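PDB 6N6Q: cytochrome P450 (CYP102L1) from Mycobacterium phage Adler, which binds haem and, as a member of the cytochrome P450 family, probably catalyses oxygen-dependent oxidation of an organic substrate. Local coordinates for residues 328-333 with 391-396; 302-307 with 435-440. All coordinates share one frame; numbering follows the deposited sequence.

Contact 1: 328-333 with 391-396; sequences LRYLRL and FKPERM
Y330 and L333, one turn apart near the start of helix 329-341, receive P393 and E394 of the 3-10 turn 393-395, and M396 just after it. The helix is the K helix of the P450 fold, carrying E337 and R340 of the ExxR motif further along, and the turn holds the PER sequence that partners it; R395 points away from this interface and forms a salt bridge with E337.

The two leading side chains use P393 differently. Y330 extends from the helix with CG anti to its backbone N (chi1 -173°), bringing the phenol end beside the proline: its OH lies 3.6 Å from P393 CG, and its CE1 is 4.0 Å from P393 CB. The two side chains cross at a slant, with the phenol end on P393. E394 starts out from the turn away from the helix, but a bend at chi2 (90°) folds its carboxylate back to the tyrosine. Its CD sits at the ring edge in the ring plane, with the carboxylate turned 73° against the ring. The closest approach, E394 OE2 to Y330 CE1, is 3.8 Å, a van der Waals approach and not a hydrogen bond.

L333 faces the turn directly and contributes the larger share on the helix side. CB of L333 packs against P393 CB at 4.1 Å, and its branches reach along the turn. M396 offers its CB to L333 CD2, then bends away toward E337 and R340. Van der Waals packing carries the interface, with backbone carbonyl oxygens and the E394 carboxylate against carbon, and no hydrogen bond crosses it. The P393 carbonyl takes its bond inside the turn from M396 N, while the M396 carbonyl oxygen rests 3.5 Å from L333 CD2.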
# COMPACT_ATOMS: atom_id res chain seq x y z
N LEU A 328 -0.54 14.65 -15.76
CA LEU A 328 -1.63 15.14 -14.91
C LEU A 328 -1.01 15.61 -13.60
O LEU A 328 -0.93 14.87 -12.61
CB LEU A 328 -2.66 14.04 -14.67
CG LEU A 328 -3.35 13.49 -15.92
CD1 LEU A 328 -4.26 12.32 -15.57
CD2 LEU A 328 -4.13 14.58 -16.64
N ARG A 329 -0.57 16.87 -13.59
CA ARG A 329 0.14 17.41 -12.43
C ARG A 329 -0.77 17.52 -11.22
O ARG A 329 -0.41 17.08 -10.12
CB ARG A 329 0.75 18.77 -12.76
CG ARG A 329 1.04 19.62 -11.53
CD ARG A 329 1.36 21.06 -11.88
NE ARG A 329 1.23 21.94 -10.73
CZ ARG A 329 2.21 22.19 -9.86
NH1 ARG A 329 3.40 21.63 -10.02
NH2 ARG A 329 2.00 23.01 -8.84
N TYR A 330 -1.95 18.12 -11.39
CA TYR A 330 -2.81 18.38 -10.24
C TYR A 330 -3.35 17.09 -9.64
O TYR A 330 -3.46 16.98 -8.41
CB TYR A 330 -3.95 19.32 -10.62
CG TYR A 330 -4.77 19.76 -9.43
CD1 TYR A 330 -4.30 20.73 -8.56
CD2 TYR A 330 -6.01 19.19 -9.17
CE1 TYR A 330 -5.04 21.13 -7.47
CE2 TYR A 330 -6.76 19.58 -8.08
CZ TYR A 330 -6.27 20.55 -7.23
OH TYR A 330 -7.01 20.95 -6.14
N LEU A 331 -3.71 16.12 -10.48
CA LEU A 331 -4.18 14.84 -9.95
C LEU A 331 -3.08 14.13 -9.17
O LEU A 331 -3.37 13.44 -8.19
CB LEU A 331 -4.69 13.96 -11.09
CG LEU A 331 -5.50 12.73 -10.66
CD1 LEU A 331 -6.62 13.14 -9.71
CD2 LEU A 331 -6.07 12.02 -11.88
N ARG A 332 -1.82 14.30 -9.58
CA ARG A 332 -0.72 13.77 -8.79
C ARG A 332 -0.61 14.48 -7.45
O ARG A 332 -0.28 13.86 -6.43
CB ARG A 332 0.59 13.90 -9.58
CG ARG A 332 1.84 13.55 -8.79
CD ARG A 332 1.81 12.12 -8.27
NE ARG A 332 3.10 11.73 -7.71
CZ ARG A 332 4.06 11.11 -8.40
NH1 ARG A 332 3.86 10.80 -9.68
NH2 ARG A 332 5.20 10.80 -7.81
N LEU A 333 -0.90 15.78 -7.42
CA LEU A 333 -0.88 16.52 -6.16
C LEU A 333 -2.03 16.10 -5.25
O LEU A 333 -1.92 16.22 -4.03
CB LEU A 333 -0.93 18.02 -6.42
CG LEU A 333 0.30 18.64 -7.10
CD1 LEU A 333 0.17 20.15 -7.17
CD2 LEU A 333 1.57 18.23 -6.38
N PHE A 391 -6.94 19.39 3.81
CA PHE A 391 -6.64 18.77 2.53
C PHE A 391 -6.43 19.88 1.51
O PHE A 391 -7.39 20.51 1.05
CB PHE A 391 -7.75 17.82 2.10
CG PHE A 391 -7.47 17.09 0.82
CD1 PHE A 391 -6.69 15.94 0.82
CD2 PHE A 391 -7.98 17.54 -0.38
CE1 PHE A 391 -6.42 15.26 -0.36
CE2 PHE A 391 -7.72 16.86 -1.56
CZ PHE A 391 -6.94 15.73 -1.55
N LYS A 392 -5.17 20.14 1.17
CA LYS A 392 -4.81 21.20 0.22
C LYS A 392 -3.77 20.64 -0.75
O LYS A 392 -2.58 20.59 -0.42
CB LYS A 392 -4.28 22.44 0.93
CG LYS A 392 -5.20 22.96 2.03
CD LYS A 392 -4.60 24.17 2.74
CE LYS A 392 -4.63 25.41 1.87
NZ LYS A 392 -4.27 26.63 2.63
N PRO A 393 -4.19 20.21 -1.94
CA PRO A 393 -3.23 19.60 -2.88
C PRO A 393 -2.11 20.53 -3.30
O PRO A 393 -0.98 20.06 -3.51
CB PRO A 393 -4.11 19.22 -4.08
CG PRO A 393 -5.49 19.09 -3.51
CD PRO A 393 -5.58 20.13 -2.43
N GLU A 394 -2.37 21.83 -3.42
CA GLU A 394 -1.33 22.77 -3.84
C GLU A 394 -0.16 22.82 -2.86
O GLU A 394 0.92 23.29 -3.23
CB GLU A 394 -1.92 24.17 -4.02
CG GLU A 394 -2.80 24.34 -5.26
CD GLU A 394 -4.26 24.03 -4.99
OE1 GLU A 394 -4.57 23.33 -4.00
OE2 GLU A 394 -5.12 24.51 -5.78
N ARG A 395 -0.36 22.33 -1.63
CA ARG A 395 0.72 22.28 -0.66
C ARG A 395 1.87 21.40 -1.12
O ARG A 395 3.04 21.70 -0.85
CB ARG A 395 0.18 21.78 0.68
CG ARG A 395 1.23 21.53 1.75
CD ARG A 395 0.76 20.46 2.72
NE ARG A 395 -0.66 20.56 3.02
CZ ARG A 395 -1.18 21.41 3.90
NH1 ARG A 395 -0.39 22.24 4.57
NH2 ARG A 395 -2.49 21.43 4.12
N MET A 396 1.56 20.31 -1.83
CA MET A 396 2.56 19.31 -2.18
C MET A 396 3.38 19.67 -3.41
O MET A 396 4.08 18.80 -3.94
CB MET A 396 1.89 17.95 -2.38
CG MET A 396 1.14 17.45 -1.16
SD MET A 396 2.18 17.41 0.32
CE MET A 396 3.40 16.18 -0.16

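Contact 2: 302-307 with 435-440; sequences AQARAE and AILHQF
R305 reaches from helix 298-311 to the C-terminal end of helix 422-439, where its NH1 meets two backbone carbonyls. The oxygens of L437 and F440 each lie 2.6 Å from R305 NH1, but the N-H...O angles of 120° and 123° make both hydrogen bonds weak. F440 O comes in at the edge of the guanidinium, near its plane, whereas L437 CD2 lies over one face, 3.5 Å from R305 NH2. The other methyl branch, L437 CD1, packs on A304 CB at 3.7 Å. L437 thus spans both residues, one methyl on each.

A bend at chi3 (-56°) turns the otherwise extended arginine onto the carbonyls. Behind this group the two helices pass almost at right angles, their local axes 9.2 Å apart. F440 is the first residue to leave helical geometry, while its side chain packs on helix 119-145. L437 O also receives a hydrogen bond from R470 NE. Next to it, H438 ND1 donates to Q439 OE1 at 2.6 Å, and H438 NE2 bonds to W312 O, holding the imidazole from both nitrogens.

This is the junction of the J and L helices of the P450 fold. A guanidinium beside carbonyls at a helix C-terminus should be favoured electrostatically, even with poorly aligned bonds.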
# COMPACT_ATOMS: atom_id res chain seq x y z
N ALA A 302 -13.16 20.21 -8.89
CA ALA A 302 -13.32 20.99 -10.12
C ALA A 302 -11.99 21.12 -10.85
O ALA A 302 -11.92 20.94 -12.07
CB ALA A 302 -13.90 22.37 -9.80
N GLN A 303 -10.91 21.43 -10.12
CA GLN A 303 -9.62 21.61 -10.76
C GLN A 303 -9.08 20.29 -11.32
O GLN A 303 -8.44 20.27 -12.38
CB GLN A 303 -8.63 22.23 -9.77
CG GLN A 303 -7.29 22.60 -10.40
CD GLN A 303 -6.44 23.48 -9.49
OE1 GLN A 303 -6.90 23.93 -8.44
NE2 GLN A 303 -5.20 23.73 -9.91
N ALA A 304 -9.34 19.18 -10.62
CA ALA A 304 -8.91 17.89 -11.13
C ALA A 304 -9.76 17.44 -12.31
O ALA A 304 -9.23 16.92 -13.30
CB ALA A 304 -8.95 16.85 -10.01
N ARG A 305 -11.08 17.63 -12.22
CA ARG A 305 -11.95 17.26 -13.34
C ARG A 305 -11.65 18.10 -14.57
O ARG A 305 -11.86 17.64 -15.70
CB ARG A 305 -13.41 17.41 -12.93
CG ARG A 305 -14.36 16.50 -13.70
CD ARG A 305 -15.79 16.62 -13.18
NE ARG A 305 -15.89 16.33 -11.75
CZ ARG A 305 -16.02 15.11 -11.24
NH1 ARG A 305 -16.06 14.06 -12.04
NH2 ARG A 305 -16.11 14.95 -9.93
N ALA A 306 -11.16 19.33 -14.39
CA ALA A 306 -10.79 20.16 -15.53
C ALA A 306 -9.49 19.68 -16.16
O ALA A 306 -9.31 19.80 -17.38
CB ALA A 306 -10.67 21.62 -15.11
N GLU A 307 -8.57 19.14 -15.36
CA GLU A 307 -7.31 18.66 -15.90
C GLU A 307 -7.50 17.38 -16.71
O GLU A 307 -6.84 17.18 -17.74
CB GLU A 307 -6.31 18.42 -14.77
CG GLU A 307 -4.88 18.20 -15.24
CD GLU A 307 -3.94 17.85 -14.10
OE1 GLU A 307 -4.25 16.92 -13.34
OE2 GLU A 307 -2.89 18.52 -13.97
N ALA A 435 -9.96 8.17 -14.64
CA ALA A 435 -11.12 7.56 -15.28
C ALA A 435 -12.40 7.84 -14.51
O ALA A 435 -13.45 8.11 -15.10
CB ALA A 435 -10.90 6.05 -15.44
N ILE A 436 -12.34 7.78 -13.18
CA ILE A 436 -13.53 8.00 -12.36
C ILE A 436 -14.01 9.44 -12.50
O ILE A 436 -15.20 9.70 -12.71
CB ILE A 436 -13.26 7.62 -10.90
CG1 ILE A 436 -13.06 6.10 -10.78
CG2 ILE A 436 -14.39 8.09 -10.00
CD1 ILE A 436 -12.60 5.65 -9.42
N LEU A 437 -13.09 10.40 -12.38
CA LEU A 437 -13.46 11.81 -12.50
C LEU A 437 -13.95 12.15 -13.90
O LEU A 437 -14.79 13.04 -14.07
CB LEU A 437 -12.28 12.70 -12.12
CG LEU A 437 -11.89 12.74 -10.65
CD1 LEU A 437 -10.69 13.65 -10.47
CD2 LEU A 437 -13.06 13.22 -9.81
N HIS A 438 -13.42 11.47 -14.92
CA HIS A 438 -13.82 11.73 -16.29
C HIS A 438 -15.21 11.18 -16.60
O HIS A 438 -15.96 11.79 -17.36
CB HIS A 438 -12.79 11.14 -17.25
CG HIS A 438 -13.05 11.43 -18.69
ND1 HIS A 438 -13.94 10.69 -19.45
CD2 HIS A 438 -12.54 12.37 -19.52
CE1 HIS A 438 -13.97 11.17 -20.68
NE2 HIS A 438 -13.12 12.19 -20.75
N GLN A 439 -15.56 10.03 -16.01
CA GLN A 439 -16.80 9.34 -16.33
C GLN A 439 -17.93 9.62 -15.35
O GLN A 439 -19.10 9.64 -15.77
CB GLN A 439 -16.56 7.83 -16.38
CG GLN A 439 -15.55 7.40 -17.42
CD GLN A 439 -16.01 7.71 -18.83
OE1 GLN A 439 -15.35 8.45 -19.55
NE2 GLN A 439 -17.15 7.16 -19.22
N PHE A 440 -17.63 9.83 -14.08
CA PHE A 440 -18.66 9.98 -13.05
C PHE A 440 -18.45 11.27 -12.28
O PHE A 440 -17.37 11.87 -12.29
CB PHE A 440 -18.65 8.80 -12.07
CG PHE A 440 -18.73 7.45 -12.73
CD1 PHE A 440 -19.94 6.95 -13.17
CD2 PHE A 440 -17.58 6.69 -12.91
CE1 PHE A 440 -20.00 5.71 -13.78
CE2 PHE A 440 -17.64 5.45 -13.51
CZ PHE A 440 -18.86 4.96 -13.95

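In the fold
Along the chain the order is 302-307, 328-333, 391-396, 435-440, so contact 1 falls entirely between the two halves of contact 2. Their centres are 14 Å apart, and E307 joins them directly: its OE2 and OE1 take probable hydrogen bonds from the backbone N atoms of Y330 and L331. Helix 298-311 thus meets helix 329-341 through E307 and helix 422-439 through contact 2. L328 and L331 also pack on helix 422-439. Together the contacts join the J, K and L helices and the PER turn into one packed region on one side of the P450 fold. In contact 1 the M396 side chain is about 13 Å from the haem; contact 2 lies farther from the chain's centre (23 against 19 Å).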